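Local coordinates for protein glutathione synthetase-like effector 30 (Gpa-GSS30-apo) (Globodera pallida, PDB 5OET) that is a nematode effector that probably arose from a housekeeping glutathione synthetase, whose relatives join gamma-glutamylcysteine to glycine using ATP; its own activity is uncertain, at residues G192-T197 and D226-E231; I247-G252 and I277-I282; N289-D294 and F328-S333; V308-D313 and I336-Y341. All blocks are in the same frame, centred on the assembly; numbering follows the deposited sequence.

Overall arrangement
Along the chain, contact 1 closes first, bringing the start of helix 196-210 against helix 225-240. The latter helix leads into strand 246-251, and contact 2 then closes a beta-alpha-beta loop as strand 279-283 returns beside that strand. Contacts 1 and 2 are each complete before the next begins, whereas contacts 3 and 4 cross: 289-294, 308-313, 328-333 and 336-341 alternate between them. Contact 4 adds strand 336-337 to strand 306-314, which also borders strand 246-251, so contacts 2 and 4 share one sheet. Contact 3 ties helix 325-331 to the same sheet's outlying hairpin.

Contact 1 (G192-T197 and D226-E231); sequences GSFGTT and DTMAAE
Gly195 and Asp226 have the nearest pair of CA atoms, 5.0 Å apart, where the turn leading into helix 196-210 meets the first residues of helix 225-240. Gly195 CA packs 4.4 Å from Asp226 CB. Phe194 O also comes near Asp226 N, but the angle is too poor for a hydrogen bond.

The side-chain contact is carried by Phe194. The Phe194 and Met228 side chains cross at about a right angle, with the methyl CE of Met228 3.4 Å from Phe194 CE1, in an oblique position. A bend at chi3 (70°) turns that methyl back toward the ring. Ala229 CB covers one ring face near its rim, 4.1 Å from Phe194 CD1; so small a side chain lets the aromatic group lie close to the helix. Asp226 turns to its own chain, where OD1 accepts a bond from Thr227 N.

Ile265 of helix 259-270 and Phe478 of strand 469-484 also pack on Phe194. Met228 reaches Cys480, which is disulfide-linked to Cys164. In this part of the glutathione synthase fold, the turn before helix 196-210 thus packs on helix 225-240, with strand 469-484 alongside both.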
loop_
_atom_site.group_PDB
_atom_site.type_symbol
_atom_site.label_atom_id
_atom_site.label_comp_id
_atom_site.label_asym_id
_atom_site.label_seq_id
_atom_site.Cartn_x
_atom_site.Cartn_y
_atom_site.Cartn_z
ATOM N N GLY A 192 12.245 1.141 14.269
ATOM C CA GLY A 192 11.288 1.688 13.317
ATOM C C GLY A 192 11.824 1.825 11.902
ATOM O O GLY A 192 13.023 1.931 11.682
ATOM N N SER A 193 10.897 1.816 10.951
ATOM C CA SER A 193 11.098 2.191 9.542
ATOM C C SER A 193 11.849 1.219 8.623
ATOM O O SER A 193 12.360 1.633 7.588
ATOM C CB SER A 193 11.713 3.582 9.452
ATOM O OG SER A 193 11.008 4.465 10.306
ATOM N N PHE A 194 11.873 -0.070 8.944
ATOM C CA PHE A 194 12.315 -1.058 7.954
ATOM C C PHE A 194 11.441 -1.080 6.670
ATOM O O PHE A 194 11.964 -1.096 5.534
ATOM C CB PHE A 194 12.315 -2.462 8.550
ATOM C CG PHE A 194 13.440 -2.731 9.496
ATOM C CD1 PHE A 194 14.757 -2.575 9.101
ATOM C CD2 PHE A 194 13.187 -3.215 10.757
ATOM C CE1 PHE A 194 15.799 -2.849 9.966
ATOM C CE2 PHE A 194 14.228 -3.495 11.625
ATOM C CZ PHE A 194 15.536 -3.305 11.228
ATOM N N GLY A 195 10.120 -1.102 6.869
ATOM C CA GLY A 195 9.151 -1.211 5.777
ATOM C C GLY A 195 8.791 0.132 5.161
ATOM O O GLY A 195 8.601 0.225 3.941
ATOM N N THR A 196 8.726 1.175 5.991
ATOM C CA THR A 196 8.373 2.516 5.508
ATOM C C THR A 196 9.446 3.154 4.607
ATOM O O THR A 196 9.114 3.958 3.719
ATOM C CB THR A 196 8.056 3.522 6.647
ATOM O OG1 THR A 196 9.243 3.838 7.380
ATOM C CG2 THR A 196 6.985 2.979 7.597
ATOM N N THR A 197 10.713 2.819 4.843
ATOM C CA THR A 197 11.820 3.496 4.177
ATOM C C THR A 197 11.883 3.341 2.672
ATOM O O THR A 197 11.955 4.331 1.971
ATOM C CB THR A 197 13.146 3.074 4.796
ATOM O OG1 THR A 197 13.129 3.465 6.172
ATOM C CG2 THR A 197 14.333 3.757 4.116
ATOM N N ASP A 226 13.526 -2.932 3.459
ATOM C CA ASP A 226 12.646 -4.102 3.706
ATOM C C ASP A 226 13.326 -5.409 3.270
ATOM O O ASP A 226 13.330 -6.383 4.016
ATOM C CB ASP A 226 11.224 -3.952 3.095
ATOM C CG ASP A 226 11.214 -3.620 1.600
ATOM O OD1 ASP A 226 12.299 -3.460 0.963
ATOM O OD2 ASP A 226 10.077 -3.491 1.074
ATOM N N THR A 227 13.936 -5.387 2.089
ATOM C CA THR A 227 14.740 -6.493 1.587
ATOM C C THR A 227 15.932 -6.808 2.491
ATOM O O THR A 227 16.206 -7.968 2.759
ATOM C CB THR A 227 15.236 -6.174 0.163
ATOM O OG1 THR A 227 14.097 -6.077 -0.692
ATOM C CG2 THR A 227 16.201 -7.231 -0.386
ATOM N N MET A 228 16.640 -5.768 2.935
ATOM C CA MET A 228 17.807 -5.920 3.797
ATOM C C MET A 228 17.487 -6.764 5.021
ATOM O O MET A 228 18.239 -7.692 5.367
ATOM C CB MET A 228 18.273 -4.546 4.279
ATOM C CG MET A 228 19.371 -4.575 5.335
ATOM S SD MET A 228 19.387 -3.154 6.432
ATOM C CE MET A 228 17.923 -3.393 7.423
ATOM N N ALA A 229 16.398 -6.383 5.700
ATOM C CA ALA A 229 15.922 -7.082 6.887
ATOM C C ALA A 229 15.562 -8.540 6.549
ATOM O O ALA A 229 15.990 -9.455 7.232
ATOM C CB ALA A 229 14.728 -6.350 7.493
ATOM N N ALA A 230 14.810 -8.729 5.468
ATOM C CA ALA A 230 14.466 -10.050 4.970
ATOM C C ALA A 230 15.697 -10.912 4.711
ATOM O O ALA A 230 15.759 -12.041 5.189
ATOM C CB ALA A 230 13.624 -9.937 3.708
ATOM N N GLU A 231 16.675 -10.373 3.986
ATOM C CA GLU A 231 17.897 -11.121 3.647
ATOM C C GLU A 231 18.678 -11.556 4.879
ATOM O O GLU A 231 19.335 -12.590 4.844
ATOM C CB GLU A 231 18.831 -10.321 2.742
ATOM C CG GLU A 231 18.347 -10.123 1.302
ATOM C CD GLU A 231 19.154 -9.053 0.520
ATOM O OE1 GLU A 231 19.195 -9.146 -0.733
ATOM O OE2 GLU A 231 19.745 -8.113 1.145
#

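Contact 2 (I247-G252 and I277-I282)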
loop_
_atom_site.group_PDB
_atom_site.type_symbol
_atom_site.label_atom_id
_atom_site.label_comp_id
_atom_site.label_asym_id
_atom_site.label_seq_id
_atom_site.Cartn_x
_atom_site.Cartn_y
_atom_site.Cartn_z
ATOM N N ILE A 247 10.086 -18.689 12.000
ATOM C CA ILE A 247 10.552 -17.416 12.487
ATOM C C ILE A 247 9.409 -16.743 13.267
ATOM O O ILE A 247 8.296 -16.592 12.752
ATOM C CB ILE A 247 10.999 -16.544 11.315
ATOM C CG1 ILE A 247 12.253 -17.138 10.679
ATOM C CG2 ILE A 247 11.284 -15.136 11.796
ATOM C CD1 ILE A 247 12.548 -16.559 9.318
ATOM N N LEU A 248 9.695 -16.323 14.500
ATOM C CA LEU A 248 8.686 -15.746 15.363
ATOM C C LEU A 248 8.759 -14.235 15.297
ATOM O O LEU A 248 9.839 -13.657 15.485
ATOM C CB LEU A 248 8.906 -16.208 16.788
ATOM C CG LEU A 248 7.747 -16.078 17.773
ATOM C CD1 LEU A 248 6.562 -16.929 17.330
ATOM C CD2 LEU A 248 8.225 -16.516 19.158
ATOM N N PHE A 249 7.619 -13.603 14.994
ATOM C CA PHE A 249 7.485 -12.153 15.067
ATOM C C PHE A 249 6.711 -11.896 16.348
ATOM O O PHE A 249 5.511 -12.266 16.458
ATOM C CB PHE A 249 6.763 -11.584 13.847
ATOM C CG PHE A 249 7.616 -11.531 12.617
ATOM C CD1 PHE A 249 8.013 -12.692 11.975
ATOM C CD2 PHE A 249 8.039 -10.335 12.106
ATOM C CE1 PHE A 249 8.809 -12.660 10.830
ATOM C CE2 PHE A 249 8.833 -10.294 10.947
ATOM C CZ PHE A 249 9.230 -11.466 10.319
ATOM N N LEU A 250 7.409 -11.298 17.316
ATOM C CA LEU A 250 6.852 -11.002 18.619
ATOM C C LEU A 250 6.473 -9.523 18.684
ATOM O O LEU A 250 7.333 -8.657 18.560
ATOM C CB LEU A 250 7.891 -11.345 19.676
ATOM C CG LEU A 250 7.445 -11.696 21.088
ATOM C CD1 LEU A 250 6.416 -12.809 21.086
ATOM C CD2 LEU A 250 8.664 -12.117 21.880
ATOM N N HIS A 251 5.176 -9.248 18.856
ATOM C CA HIS A 251 4.649 -7.874 18.890
ATOM C C HIS A 251 4.037 -7.571 20.243
ATOM O O HIS A 251 3.771 -8.468 21.015
ATOM C CB HIS A 251 3.614 -7.682 17.777
ATOM C CG HIS A 251 4.226 -7.588 16.425
ATOM N ND1 HIS A 251 4.492 -6.382 15.836
ATOM C CD2 HIS A 251 4.697 -8.533 15.577
ATOM C CE1 HIS A 251 5.072 -6.581 14.668
ATOM N NE2 HIS A 251 5.248 -7.876 14.503
ATOM N N GLY A 252 3.849 -6.284 20.518
ATOM C CA GLY A 252 3.205 -5.819 21.732
ATOM C C GLY A 252 1.708 -5.995 21.682
ATOM O O GLY A 252 1.093 -6.191 22.715
ATOM N N ILE A 277 9.299 -20.099 3.975
ATOM C CA ILE A 277 9.591 -20.078 5.415
ATOM C C ILE A 277 8.389 -19.553 6.195
ATOM O O ILE A 277 7.895 -18.476 5.912
ATOM C CB ILE A 277 10.819 -19.226 5.748
ATOM C CG1 ILE A 277 12.060 -19.852 5.119
ATOM C CG2 ILE A 277 11.006 -19.103 7.261
ATOM C CD1 ILE A 277 13.245 -18.924 5.085
ATOM N N LYS A 278 7.922 -20.313 7.174
ATOM C CA LYS A 278 6.766 -19.896 7.947
ATOM C C LYS A 278 7.219 -18.846 8.954
ATOM O O LYS A 278 8.217 -19.011 9.645
ATOM C CB LYS A 278 6.083 -21.074 8.639
ATOM C CG LYS A 278 5.440 -22.077 7.686
ATOM C CD LYS A 278 5.224 -23.449 8.352
ATOM C CE LYS A 278 6.507 -24.268 8.461
ATOM N NZ LYS A 278 6.427 -25.458 9.368
ATOM N N CYS A 279 6.481 -17.756 8.980
ATOM C CA CYS A 279 6.668 -16.680 9.910
ATOM C C CYS A 279 5.417 -16.680 10.767
ATOM O O CYS A 279 4.322 -16.643 10.226
ATOM C CB CYS A 279 6.791 -15.353 9.143
ATOM S SG CYS A 279 8.296 -15.220 8.120
ATOM N N ARG A 280 5.560 -16.714 12.082
ATOM C CA ARG A 280 4.409 -16.814 12.948
ATOM C C ARG A 280 4.267 -15.558 13.782
ATOM O O ARG A 280 5.170 -15.201 14.507
ATOM C CB ARG A 280 4.530 -18.069 13.808
ATOM C CG ARG A 280 4.624 -19.335 12.983
ATOM C CD ARG A 280 3.295 -19.701 12.310
ATOM N NE ARG A 280 2.822 -20.989 12.843
ATOM C CZ ARG A 280 1.840 -21.174 13.728
ATOM N NH1 ARG A 280 1.114 -20.174 14.214
ATOM N NH2 ARG A 280 1.577 -22.399 14.136
ATOM N N PHE A 281 3.138 -14.876 13.642
ATOM C CA PHE A 281 2.883 -13.604 14.328
ATOM C C PHE A 281 2.120 -13.842 15.611
ATOM O O PHE A 281 0.973 -14.277 15.565
ATOM C CB PHE A 281 2.114 -12.640 13.441
ATOM C CG PHE A 281 2.984 -11.958 12.455
ATOM C CD1 PHE A 281 3.626 -12.694 11.461
ATOM C CD2 PHE A 281 3.214 -10.593 12.535
ATOM C CE1 PHE A 281 4.454 -12.080 10.557
ATOM C CE2 PHE A 281 4.041 -9.970 11.625
ATOM C CZ PHE A 281 4.663 -10.716 10.632
ATOM N N ILE A 282 2.769 -13.533 16.733
ATOM C CA ILE A 282 2.226 -13.771 18.066
ATOM C C ILE A 282 2.398 -12.485 18.897
ATOM O O ILE A 282 3.411 -11.799 18.743
ATOM C CB ILE A 282 2.927 -15.029 18.693
ATOM C CG1 ILE A 282 2.039 -15.702 19.716
ATOM C CG2 ILE A 282 4.281 -14.708 19.336
ATOM C CD1 ILE A 282 2.695 -16.900 20.369
#
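Ile247 and Arg280 take part in a ladder of five backbone hydrogen bonds that joins the strands; Arg280 N donates to Ile247 O over 2.8 Å. Ile247 N in turn donates to Lys278 O, Phe249 N to Arg280 O, Ile282 N to Phe249 O and His251 N to Ile282 O. Bonding thus alternates to the residues flanking each partner, the pattern of parallel strands. The polar ends of two long side chains look elsewhere: Lys278 forms a salt bridge with Glu244, and Arg280 with Glu49 of the second subunit.

Strands 246-251 and 279-283, with helix 259-270 between them in sequence, form a beta-alpha-beta unit, consistent with a Rossmann-like arrangement. On the face carrying Phe249 and Phe281, the two rings make an offset stack with centroids 4.6 Å apart and planes at 7°. Both have CG anti to the carbonyl carbon (chi1 -76° and -80°), which points them the same way. Flat side chains suit these neighbouring positions, overlapping while helix 259-270 packs on them through Thr266 and Met259. Phe249 CB sits over the centre of the Phe281 ring, 3.7 Å from its centroid, as a CH-pi contact. The His251 ring is nearly parallel to Phe281 but slid aside, while Cys279 SG lies obliquely beside Phe249, 3.8 Å from its CE1.

Just before the second strand begins, Ile277 CG2 meets Ile247 CD1 at 3.6 Å. On the opposite face Ile282 CG2 touches both leucines, 3.4 Å from Leu250 CD1 and 3.8 Å from Leu248 CD1.

Contact 3 (N289-D294 and F328-S333); sequences NRLKRD and FVIDHS
Arg293 supplies the polar link across the contact, donating from NH1 to His332 O over 2.6 Å with an N-H...O angle of 155°. The carbonyl oxygen lies close to the guanidinium plane, at its edge, and takes a weak second bond from Arg157. With CG anti to the backbone N (chi1 -170°), Arg293 reaches outward before bending at chi3 to deliver NH1. Within 328-333, Ser333 OG donates to Ile330 O over 2.6 Å, just past the helix end. The imidazole of His332 has its polar partner elsewhere, NE2 bonding Gly155 O.

His332 is the first residue beyond helix 325-331, so a cation sits at a helix C terminus, where the helix dipole would probably favour it. Arg293 belongs to strand 291-293, which pairs antiparallel with strand 300-302 on the margin of the mixed sheet.

Apolar contacts accompany the bond. Val329 CG1 lies over one face of the guanidinium, and Arg293 CD touches Ser333 CB at 4.0 Å, using the aliphatic part of the arginine. At the buried end, Leu291 CD1 meets Ile330 CD1 at 4.2 Å; branched aliphatic groups suit this place, where Leu302 and Leu300 pack on Leu291 and Ile330 respectively.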
loop_
_atom_site.group_PDB
_atom_site.type_symbol
_atom_site.label_atom_id
_atom_site.label_comp_id
_atom_site.label_asym_id
_atom_site.label_seq_id
_atom_site.Cartn_x
_atom_site.Cartn_y
_atom_site.Cartn_z
ATOM N N ASN A 289 1.140 -18.535 26.988
ATOM C CA ASN A 289 0.475 -19.835 26.855
ATOM C C ASN A 289 1.067 -20.699 25.754
ATOM O O ASN A 289 1.005 -21.909 25.822
ATOM C CB ASN A 289 -1.005 -19.637 26.542
ATOM C CG ASN A 289 -1.620 -18.504 27.335
ATOM O OD1 ASN A 289 -2.026 -17.472 26.754
ATOM N ND2 ASN A 289 -1.660 -18.660 28.665
ATOM N N ARG A 290 1.622 -20.071 24.730
ATOM C CA ARG A 290 1.955 -20.748 23.491
ATOM C C ARG A 290 3.441 -20.939 23.284
ATOM O O ARG A 290 3.807 -21.595 22.333
ATOM C CB ARG A 290 1.373 -19.961 22.317
ATOM C CG ARG A 290 -0.159 -19.875 22.352
ATOM C CD ARG A 290 -0.726 -19.017 21.234
ATOM N NE ARG A 290 -0.443 -19.581 19.919
ATOM C CZ ARG A 290 -0.516 -18.910 18.769
ATOM N NH1 ARG A 290 -0.877 -17.619 18.753
ATOM N NH2 ARG A 290 -0.210 -19.516 17.619
ATOM N N LEU A 291 4.288 -20.368 24.144
ATOM C CA LEU A 291 5.741 -20.577 24.082
ATOM C C LEU A 291 6.198 -21.243 25.371
ATOM O O LEU A 291 5.887 -20.778 26.461
ATOM C CB LEU A 291 6.503 -19.263 23.912
ATOM C CG LEU A 291 6.244 -18.421 22.663
ATOM C CD1 LEU A 291 6.894 -17.053 22.735
ATOM C CD2 LEU A 291 6.756 -19.124 21.429
ATOM N N LYS A 292 6.889 -22.363 25.239
ATOM C CA LYS A 292 7.655 -22.944 26.337
ATOM C C LYS A 292 9.031 -23.275 25.796
ATOM O O LYS A 292 9.292 -23.155 24.588
ATOM C CB LYS A 292 6.963 -24.150 27.010
ATOM C CG LYS A 292 6.133 -25.079 26.125
ATOM C CD LYS A 292 6.996 -26.023 25.293
ATOM C CE LYS A 292 6.173 -27.001 24.460
ATOM N NZ LYS A 292 5.573 -28.124 25.218
ATOM N N ARG A 293 9.930 -23.609 26.705
ATOM C CA ARG A 293 11.274 -23.988 26.350
ATOM C C ARG A 293 11.371 -25.485 26.559
ATOM O O ARG A 293 10.802 -26.002 27.508
ATOM C CB ARG A 293 12.261 -23.240 27.243
ATOM C CG ARG A 293 13.713 -23.370 26.815
ATOM C CD ARG A 293 14.592 -22.387 27.575
ATOM N NE ARG A 293 14.361 -22.484 29.025
ATOM C CZ ARG A 293 14.869 -21.671 29.945
ATOM N NH1 ARG A 293 15.698 -20.679 29.630
ATOM N NH2 ARG A 293 14.545 -21.861 31.207
ATOM N N ASP A 294 12.074 -26.182 25.674
ATOM C CA ASP A 294 12.333 -27.604 25.875
ATOM C C ASP A 294 13.276 -27.787 27.063
ATOM O O ASP A 294 14.280 -27.097 27.146
ATOM C CB ASP A 294 12.944 -28.265 24.632
ATOM C CG ASP A 294 12.610 -29.767 24.537
ATOM O OD1 ASP A 294 13.257 -30.577 25.264
ATOM O OD2 ASP A 294 11.690 -30.125 23.734
ATOM N N PHE A 328 13.238 -13.283 28.877
ATOM C CA PHE A 328 14.540 -13.858 29.242
ATOM C C PHE A 328 14.531 -15.385 29.189
ATOM O O PHE A 328 15.578 -15.988 28.953
ATOM C CB PHE A 328 15.035 -13.297 30.583
ATOM C CG PHE A 328 15.608 -11.902 30.468
ATOM C CD1 PHE A 328 14.764 -10.793 30.332
ATOM C CD2 PHE A 328 16.985 -11.693 30.464
ATOM C CE1 PHE A 328 15.284 -9.511 30.204
ATOM C CE2 PHE A 328 17.510 -10.412 30.352
ATOM C CZ PHE A 328 16.659 -9.318 30.223
ATOM N N VAL A 329 13.362 -15.999 29.371
ATOM C CA VAL A 329 13.159 -17.412 28.994
ATOM C C VAL A 329 13.412 -17.616 27.481
ATOM O O VAL A 329 14.054 -18.589 27.088
ATOM C CB VAL A 329 11.764 -17.937 29.443
ATOM C CG1 VAL A 329 11.349 -19.199 28.693
ATOM C CG2 VAL A 329 11.761 -18.181 30.947
ATOM N N ILE A 330 12.934 -16.700 26.645
ATOM C CA ILE A 330 13.293 -16.695 25.217
ATOM C C ILE A 330 14.797 -16.422 25.015
ATOM O O ILE A 330 15.440 -17.051 24.177
ATOM C CB ILE A 330 12.483 -15.641 24.426
ATOM C CG1 ILE A 330 10.994 -15.991 24.423
ATOM C CG2 ILE A 330 12.986 -15.520 22.990
ATOM C CD1 ILE A 330 10.102 -14.796 24.160
ATOM N N ASP A 331 15.341 -15.463 25.759
ATOM C CA ASP A 331 16.746 -15.066 25.616
ATOM C C ASP A 331 17.724 -16.192 25.975
ATOM O O ASP A 331 18.780 -16.306 25.350
ATOM C CB ASP A 331 17.059 -13.808 26.452
ATOM C CG ASP A 331 18.145 -12.942 25.818
ATOM O OD1 ASP A 331 19.347 -13.209 26.032
ATOM O OD2 ASP A 331 17.781 -11.992 25.090
ATOM N N HIS A 332 17.367 -17.009 26.969
ATOM C CA HIS A 332 18.168 -18.170 27.372
ATOM C C HIS A 332 17.580 -19.445 26.737
ATOM O O HIS A 332 17.040 -20.319 27.401
ATOM C CB HIS A 332 18.248 -18.248 28.904
ATOM C CG HIS A 332 19.469 -18.950 29.407
ATOM N ND1 HIS A 332 19.472 -19.766 30.523
ATOM C CD2 HIS A 332 20.753 -18.907 28.973
ATOM C CE1 HIS A 332 20.708 -20.171 30.765
ATOM N NE2 HIS A 332 21.499 -19.692 29.820
ATOM N N SER A 333 17.680 -19.512 25.417
ATOM C CA SER A 333 17.172 -20.623 24.633
ATOM C C SER A 333 17.955 -20.653 23.340
ATOM O O SER A 333 18.683 -19.710 23.054
ATOM C CB SER A 333 15.699 -20.424 24.308
ATOM O OG SER A 333 15.552 -19.516 23.231
#

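Contact 4 (V308-D313 and I336-Y341)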
loop_
_atom_site.group_PDB
_atom_site.type_symbol
_atom_site.label_atom_id
_atom_site.label_comp_id
_atom_site.label_asym_id
_atom_site.label_seq_id
_atom_site.Cartn_x
_atom_site.Cartn_y
_atom_site.Cartn_z
ATOM N N VAL A 308 11.405 -22.807 16.929
ATOM C CA VAL A 308 11.544 -21.418 16.523
ATOM C C VAL A 308 13.027 -21.190 16.328
ATOM O O VAL A 308 13.797 -21.321 17.277
ATOM C CB VAL A 308 10.992 -20.456 17.589
ATOM C CG1 VAL A 308 11.255 -19.015 17.201
ATOM C CG2 VAL A 308 9.505 -20.660 17.795
ATOM N N ALA A 309 13.412 -20.867 15.096
ATOM C CA ALA A 309 14.807 -20.617 14.729
ATOM C C ALA A 309 15.260 -19.199 15.102
ATOM O O ALA A 309 16.384 -19.002 15.574
ATOM C CB ALA A 309 15.014 -20.854 13.244
ATOM N N VAL A 310 14.387 -18.217 14.874
ATOM C CA VAL A 310 14.678 -16.808 15.079
ATOM C C VAL A 310 13.533 -16.182 15.836
ATOM O O VAL A 310 12.395 -16.358 15.442
ATOM C CB VAL A 310 14.776 -16.077 13.733
ATOM C CG1 VAL A 310 15.171 -14.610 13.927
ATOM C CG2 VAL A 310 15.748 -16.793 12.817
ATOM N N VAL A 311 13.823 -15.443 16.899
ATOM C CA VAL A 311 12.797 -14.608 17.526
ATOM C C VAL A 311 13.029 -13.157 17.126
ATOM O O VAL A 311 13.930 -12.497 17.625
ATOM C CB VAL A 311 12.738 -14.757 19.047
ATOM C CG1 VAL A 311 11.665 -13.837 19.621
ATOM C CG2 VAL A 311 12.389 -16.179 19.404
ATOM N N PHE A 312 12.204 -12.673 16.209
ATOM C CA PHE A 312 12.281 -11.310 15.766
ATOM C C PHE A 312 11.454 -10.463 16.737
ATOM O O PHE A 312 10.234 -10.494 16.719
ATOM C CB PHE A 312 11.827 -11.254 14.308
ATOM C CG PHE A 312 12.248 -10.010 13.560
ATOM C CD1 PHE A 312 13.463 -9.358 13.801
ATOM C CD2 PHE A 312 11.420 -9.501 12.572
ATOM C CE1 PHE A 312 13.813 -8.220 13.078
ATOM C CE2 PHE A 312 11.758 -8.358 11.853
ATOM C CZ PHE A 312 12.955 -7.721 12.099
ATOM N N ASP A 313 12.152 -9.782 17.648
ATOM C CA ASP A 313 11.549 -8.906 18.677
ATOM C C ASP A 313 11.074 -7.587 18.029
ATOM O O ASP A 313 11.871 -6.816 17.467
ATOM C CB ASP A 313 12.546 -8.580 19.838
ATOM C CG ASP A 313 12.270 -9.395 21.145
ATOM O OD1 ASP A 313 11.090 -9.549 21.504
ATOM O OD2 ASP A 313 13.222 -9.862 21.847
ATOM N N ILE A 336 17.757 -17.827 17.718
ATOM C CA ILE A 336 18.563 -16.658 17.447
ATOM C C ILE A 336 17.717 -15.444 17.832
ATOM O O ILE A 336 16.561 -15.360 17.457
ATOM C CB ILE A 336 18.998 -16.595 15.983
ATOM C CG1 ILE A 336 19.879 -17.802 15.657
ATOM C CG2 ILE A 336 19.750 -15.296 15.712
ATOM C CD1 ILE A 336 20.229 -17.921 14.185
ATOM N N LYS A 337 18.289 -14.541 18.626
ATOM C CA LYS A 337 17.625 -13.300 19.052
ATOM C C LYS A 337 18.108 -12.153 18.185
ATOM O O LYS A 337 19.148 -12.255 17.528
ATOM C CB LYS A 337 17.906 -12.988 20.526
ATOM C CG LYS A 337 16.928 -13.620 21.510
ATOM C CD LYS A 337 17.092 -15.121 21.619
ATOM C CE LYS A 337 18.439 -15.512 22.198
ATOM N NZ LYS A 337 18.486 -16.966 22.519
ATOM N N THR A 338 17.353 -11.054 18.207
ATOM C CA THR A 338 17.468 -9.978 17.198
ATOM C C THR A 338 17.390 -8.560 17.804
ATOM O O THR A 338 16.450 -7.833 17.493
ATOM C CB THR A 338 16.317 -10.102 16.158
ATOM O OG1 THR A 338 15.060 -9.854 16.813
ATOM C CG2 THR A 338 16.290 -11.501 15.472
ATOM N N PRO A 339 18.336 -8.146 18.644
ATOM C CA PRO A 339 19.460 -8.940 19.075
ATOM C C PRO A 339 19.232 -9.407 20.501
ATOM O O PRO A 339 18.248 -9.024 21.116
ATOM C CB PRO A 339 20.612 -7.925 19.006
ATOM C CG PRO A 339 19.968 -6.620 19.340
ATOM C CD PRO A 339 18.485 -6.756 19.101
ATOM N N PRO A 340 20.145 -10.209 21.038
ATOM C CA PRO A 340 19.945 -10.598 22.434
ATOM C C PRO A 340 20.026 -9.421 23.393
ATOM O O PRO A 340 20.512 -8.363 23.030
ATOM C CB PRO A 340 21.055 -11.632 22.695
ATOM C CG PRO A 340 21.981 -11.555 21.527
ATOM C CD PRO A 340 21.218 -10.971 20.382
ATOM N N TYR A 341 19.569 -9.620 24.616
ATOM C CA TYR A 341 19.422 -8.524 25.577
ATOM C C TYR A 341 20.706 -7.776 25.904
ATOM O O TYR A 341 20.658 -6.571 26.130
ATOM C CB TYR A 341 18.717 -8.980 26.868
ATOM C CG TYR A 341 17.292 -8.521 26.913
ATOM C CD1 TYR A 341 16.994 -7.206 27.234
ATOM C CD2 TYR A 341 16.235 -9.384 26.590
ATOM C CE1 TYR A 341 15.680 -6.753 27.251
ATOM C CE2 TYR A 341 14.912 -8.948 26.619
ATOM C CZ TYR A 341 14.646 -7.622 26.949
ATOM O OH TYR A 341 13.356 -7.141 26.990
#
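Phe312 presents a ring edge to Thr338: the hydroxyl OG1 lies near the ring plane, 3.4 Å from Phe312 CD1, and Thr338 CB is at the same edge. The two side chains cross at about a right angle. Phe249, from the adjacent strand, also meets the Phe312 ring, with the planes nearly perpendicular, while the other aromatic group, Tyr341, stacks on Phe328 of helix 325-331.

Thr338 bridges to the strand in several ways. Its OG1 donates to Val311 O over 3.0 Å, lying in the carbonyl plane on a lone pair, and comes within 3.0 Å of Asp313 N. A chi1 of 66° places OG1 between the backbone N and the carbonyl carbon. The methyl CG2 packs 3.6 Å from Val310 CG1, so threonine suits the place by offering a donor and a methyl from one short side chain.

Just ahead of Thr338 in sequence, the chains pair as parallel strands: Ile336 N donates to Ala309 O over 2.8 Å, and Val311 N to Ile336 O, also over 2.8 Å. With helix 325-331 between them in sequence, strands 306-314 and 336-337 probably form a further beta-alpha-beta connection in the mixed sheet. The pairing is brief; the chain continues through Thr338 and a cis peptide bond before Pro339.

Val310 and Ile336 project to one face, where Val310 packs on Leu233 and Ala236 of helix 225-240. Val311 rests on Ile330, and Lys337 turns its NZ to Ala335 O and Asp331 O.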